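Local coordinates for PCF11 protein (Saccharomyces cerevisiae, PDB 1SZ9) that probably binds the carboxy-terminal domain of RNA polymerase II through its CTD-interacting domain, linking transcription to 3'-end processing of mRNA, at residues L86-Y94 against L105-L113. Sequence-based numbering, arbitrary orientation.
Sequences LFNLYKRTY and LINMFKLWL
The ring of Tyr-90 reaches across from helix 86-95 to helix 99-112 and meets the carbonyl oxygen of Leu-105 at its edge, in the ring plane. It is a knob in a hole formed by Leu-105, Met-108, Phe-109 and Trp-112, joining two neighbouring, nearly antiparallel helices (156°) of the all-helical CID fold. The axes of the two segments come no closer than 12.1 Å, and large side chains fill the distance. The Trp-112 indole carries its own helix on one face, where Met-108 O and Phe-109 CA lie toward the rim, while its six-membered ring comes obliquely at Tyr-90, planes at 65°, with CZ3 3.7 Å from Tyr-90 CD2. On the Leu-86 side, the same end of the indole meets both methyls of that leucine, CD1 standing 3.8 Å from Trp-112 CH2. At the far end of the indole, NE1 is hydrogen-bonded to Asp-68; Phe-123 also packs edge-to-face with the indole.

Tyr-90 leaves its helix with CG turned opposite the backbone N (chi1 -176°), which carries the ring across to helix 99-112, where the hydroxyl gives a weak hydrogen bond, OH to Leu-105 O, 2.9 Å. That oxygen also receives the helical bond from Phe-109 N. Met-108 brings CE to 4.0 Å from Tyr-90 CE2, and Ile-131 of helix 125-137 touches the tyrosine as well. Cutting Tyr-90 back to an alanine is likely to open a gap between Leu-105, Met-108 and Trp-112 and to cost the Leu-105 carbonyl its second, weak donor.

Where the 86-94 segment ends, Leu-105 CD1 packs against the backbone of Tyr-94, 3.8 Å from its CA. The Tyr-94 ring takes Ile-106 CG1 at its edge, in plane, and its OH sits 3.8 Å from Ile-106 CD1.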
loop_
_atom_site.group_PDB
_atom_site.type_symbol
_atom_site.label_atom_id
_atom_site.label_comp_id
_atom_site.label_asym_id
_atom_site.label_seq_id
_atom_site.Cartn_x
_atom_site.Cartn_y
_atom_site.Cartn_z
ATOM N N LEU A 86 1.726 -2.125 8.175
ATOM C CA LEU A 86 2.020 -0.865 7.483
ATOM C C LEU A 86 3.344 -0.226 7.867
ATOM O O LEU A 86 4.155 0.072 7.015
ATOM C CB LEU A 86 0.899 0.149 7.722
ATOM C CG LEU A 86 0.988 1.388 6.822
ATOM C CD1 LEU A 86 0.688 0.975 5.377
ATOM C CD2 LEU A 86 -0.008 2.457 7.305
ATOM N N PHE A 87 3.564 -0.009 9.155
ATOM C CA PHE A 87 4.812 0.603 9.598
ATOM C C PHE A 87 6.061 -0.208 9.231
ATOM O O PHE A 87 7.017 0.346 8.687
ATOM C CB PHE A 87 4.785 0.842 11.109
ATOM C CG PHE A 87 6.120 1.181 11.678
ATOM C CD1 PHE A 87 6.786 2.345 11.285
ATOM C CD2 PHE A 87 6.730 0.336 12.609
ATOM C CE1 PHE A 87 8.039 2.669 11.809
ATOM C CE2 PHE A 87 7.989 0.648 13.139
ATOM C CZ PHE A 87 8.644 1.822 12.738
ATOM N N ASN A 88 6.076 -1.504 9.549
ATOM C CA ASN A 88 7.241 -2.321 9.210
ATOM C C ASN A 88 7.454 -2.375 7.706
ATOM O O ASN A 88 8.576 -2.290 7.240
ATOM C CB ASN A 88 7.102 -3.752 9.750
ATOM C CG ASN A 88 7.217 -3.807 11.260
ATOM O OD1 ASN A 88 7.640 -2.842 11.883
ATOM N ND2 ASN A 88 6.855 -4.942 11.852
ATOM N N LEU A 89 6.369 -2.529 6.950
ATOM C CA LEU A 89 6.469 -2.580 5.493
ATOM C C LEU A 89 6.993 -1.264 4.913
ATOM O O LEU A 89 7.848 -1.253 4.038
ATOM C CB LEU A 89 5.095 -2.888 4.870
ATOM C CG LEU A 89 4.752 -4.372 4.704
ATOM C CD1 LEU A 89 3.323 -4.526 4.188
ATOM C CD2 LEU A 89 5.747 -5.013 3.743
ATOM N N TYR A 90 6.455 -0.160 5.407
ATOM C CA TYR A 90 6.842 1.153 4.938
ATOM C C TYR A 90 8.309 1.449 5.225
ATOM O O TYR A 90 9.055 1.839 4.333
ATOM C CB TYR A 90 5.946 2.215 5.581
ATOM C CG TYR A 90 6.217 3.626 5.084
ATOM C CD1 TYR A 90 7.307 4.358 5.546
ATOM C CD2 TYR A 90 5.388 4.217 4.138
ATOM C CE1 TYR A 90 7.563 5.653 5.074
ATOM C CE2 TYR A 90 5.631 5.498 3.665
ATOM C CZ TYR A 90 6.719 6.211 4.138
ATOM O OH TYR A 90 6.947 7.485 3.681
ATOM N N LYS A 91 8.702 1.283 6.481
ATOM C CA LYS A 91 10.067 1.524 6.913
ATOM C C LYS A 91 11.069 0.645 6.153
ATOM O O LYS A 91 12.095 1.132 5.692
ATOM C CB LYS A 91 10.187 1.249 8.421
ATOM C CG LYS A 91 11.622 1.254 8.948
ATOM C CD LYS A 91 11.674 1.231 10.480
ATOM C CE LYS A 91 13.135 1.226 10.995
ATOM N NZ LYS A 91 13.223 1.275 12.500
ATOM N N ARG A 92 10.772 -0.644 6.023
ATOM C CA ARG A 92 11.691 -1.540 5.322
ATOM C C ARG A 92 11.844 -1.132 3.868
ATOM O O ARG A 92 12.955 -1.140 3.339
ATOM C CB ARG A 92 11.214 -2.999 5.417
ATOM C CG ARG A 92 11.502 -3.615 6.783
ATOM C CD ARG A 92 10.692 -4.874 7.050
ATOM N NE ARG A 92 10.758 -5.244 8.465
ATOM C CZ ARG A 92 9.972 -6.149 9.048
ATOM N NH1 ARG A 92 9.047 -6.792 8.342
ATOM N NH2 ARG A 92 10.104 -6.396 10.346
ATOM N N THR A 93 10.737 -0.759 3.229
ATOM C CA THR A 93 10.784 -0.340 1.834
ATOM C C THR A 93 11.608 0.932 1.687
ATOM O O THR A 93 12.475 1.024 0.828
ATOM C CB THR A 93 9.354 -0.089 1.283
ATOM O OG1 THR A 93 8.630 -1.312 1.346
ATOM C CG2 THR A 93 9.374 0.400 -0.190
ATOM N N TYR A 94 11.320 1.907 2.542
ATOM C CA TYR A 94 12.011 3.189 2.533
ATOM C C TYR A 94 13.527 2.993 2.637
ATOM O O TYR A 94 14.307 3.650 1.946
ATOM C CB TYR A 94 11.514 4.049 3.711
ATOM C CG TYR A 94 11.998 5.484 3.663
ATOM C CD1 TYR A 94 13.298 5.812 4.036
ATOM C CD2 TYR A 94 11.153 6.515 3.231
ATOM C CE1 TYR A 94 13.757 7.133 3.989
ATOM C CE2 TYR A 94 11.608 7.851 3.167
ATOM C CZ TYR A 94 12.904 8.145 3.550
ATOM O OH TYR A 94 13.366 9.433 3.510
ATOM N N LEU A 105 7.372 8.111 -1.544
ATOM C CA LEU A 105 6.809 7.422 -0.368
ATOM C C LEU A 105 6.390 8.471 0.665
ATOM O O LEU A 105 5.422 8.290 1.392
ATOM C CB LEU A 105 7.843 6.510 0.290
ATOM C CG LEU A 105 8.249 5.262 -0.502
ATOM C CD1 LEU A 105 9.402 4.592 0.209
ATOM C CD2 LEU A 105 7.044 4.321 -0.649
ATOM N N ILE A 106 7.130 9.574 0.723
ATOM C CA ILE A 106 6.819 10.618 1.697
ATOM C C ILE A 106 5.519 11.337 1.344
ATOM O O ILE A 106 4.681 11.585 2.212
ATOM C CB ILE A 106 7.999 11.633 1.797
ATOM C CG1 ILE A 106 9.206 10.932 2.448
ATOM C CG2 ILE A 106 7.569 12.920 2.587
ATOM C CD1 ILE A 106 10.541 11.657 2.207
ATOM N N ASN A 107 5.361 11.685 0.071
ATOM C CA ASN A 107 4.146 12.365 -0.361
ATOM C C ASN A 107 2.945 11.453 -0.133
ATOM O O ASN A 107 1.890 11.901 0.311
ATOM C CB ASN A 107 4.268 12.782 -1.832
ATOM C CG ASN A 107 5.223 13.961 -2.007
ATOM O OD1 ASN A 107 5.558 14.626 -1.031
ATOM N ND2 ASN A 107 5.657 14.220 -3.234
ATOM N N MET A 108 3.129 10.164 -0.409
ATOM C CA MET A 108 2.055 9.197 -0.214
ATOM C C MET A 108 1.636 9.170 1.256
ATOM O O MET A 108 0.438 9.143 1.572
ATOM C CB MET A 108 2.508 7.802 -0.671
ATOM C CG MET A 108 1.501 6.681 -0.395
ATOM S SD MET A 108 2.199 5.086 -0.923
ATOM C CE MET A 108 3.520 4.877 0.382
ATOM N N PHE A 109 2.621 9.168 2.148
ATOM C CA PHE A 109 2.363 9.180 3.593
ATOM C C PHE A 109 1.599 10.456 3.996
ATOM O O PHE A 109 0.664 10.411 4.799
ATOM C CB PHE A 109 3.688 9.115 4.347
ATOM C CG PHE A 109 3.574 9.457 5.804
ATOM C CD1 PHE A 109 2.988 8.558 6.706
ATOM C CD2 PHE A 109 3.992 10.699 6.265
ATOM C CE1 PHE A 109 2.814 8.899 8.045
ATOM C CE2 PHE A 109 3.819 11.051 7.614
ATOM C CZ PHE A 109 3.226 10.150 8.501
ATOM N N LYS A 110 2.015 11.598 3.450
ATOM C CA LYS A 110 1.340 12.852 3.743
ATOM C C LYS A 110 -0.152 12.767 3.428
ATOM O O LYS A 110 -0.974 13.226 4.207
ATOM C CB LYS A 110 1.937 14.005 2.932
ATOM C CG LYS A 110 3.189 14.643 3.523
ATOM C CD LYS A 110 3.531 15.867 2.687
ATOM C CE LYS A 110 4.711 16.631 3.229
ATOM N NZ LYS A 110 4.863 17.881 2.435
ATOM N N LEU A 111 -0.502 12.179 2.286
ATOM C CA LEU A 111 -1.918 12.076 1.936
ATOM C C LEU A 111 -2.650 11.072 2.824
ATOM O O LEU A 111 -3.870 11.154 2.953
ATOM C CB LEU A 111 -2.090 11.709 0.458
ATOM C CG LEU A 111 -1.502 12.717 -0.530
ATOM C CD1 LEU A 111 -1.803 12.254 -1.948
ATOM C CD2 LEU A 111 -2.092 14.113 -0.292
ATOM N N TRP A 112 -1.928 10.132 3.446
ATOM C CA TRP A 112 -2.602 9.176 4.335
ATOM C C TRP A 112 -3.122 9.900 5.581
ATOM O O TRP A 112 -4.033 9.419 6.233
ATOM C CB TRP A 112 -1.680 8.033 4.804
ATOM C CG TRP A 112 -1.282 7.020 3.749
ATOM C CD1 TRP A 112 -1.896 6.787 2.552
ATOM C CD2 TRP A 112 -0.201 6.085 3.835
ATOM N NE1 TRP A 112 -1.262 5.753 1.882
ATOM C CE2 TRP A 112 -0.218 5.309 2.650
ATOM C CE3 TRP A 112 0.784 5.829 4.799
ATOM C CZ2 TRP A 112 0.719 4.287 2.404
ATOM C CZ3 TRP A 112 1.714 4.811 4.557
ATOM C CH2 TRP A 112 1.671 4.056 3.366
ATOM N N LEU A 113 -2.527 11.043 5.916
ATOM C CA LEU A 113 -2.943 11.834 7.090
ATOM C C LEU A 113 -4.282 12.547 6.855
ATOM O O LEU A 113 -4.983 12.883 7.792
ATOM C CB LEU A 113 -1.861 12.867 7.439
ATOM C CG LEU A 113 -0.782 12.558 8.488
ATOM C CD1 LEU A 113 -0.709 11.082 8.829
ATOM C CD2 LEU A 113 0.541 13.089 7.985
#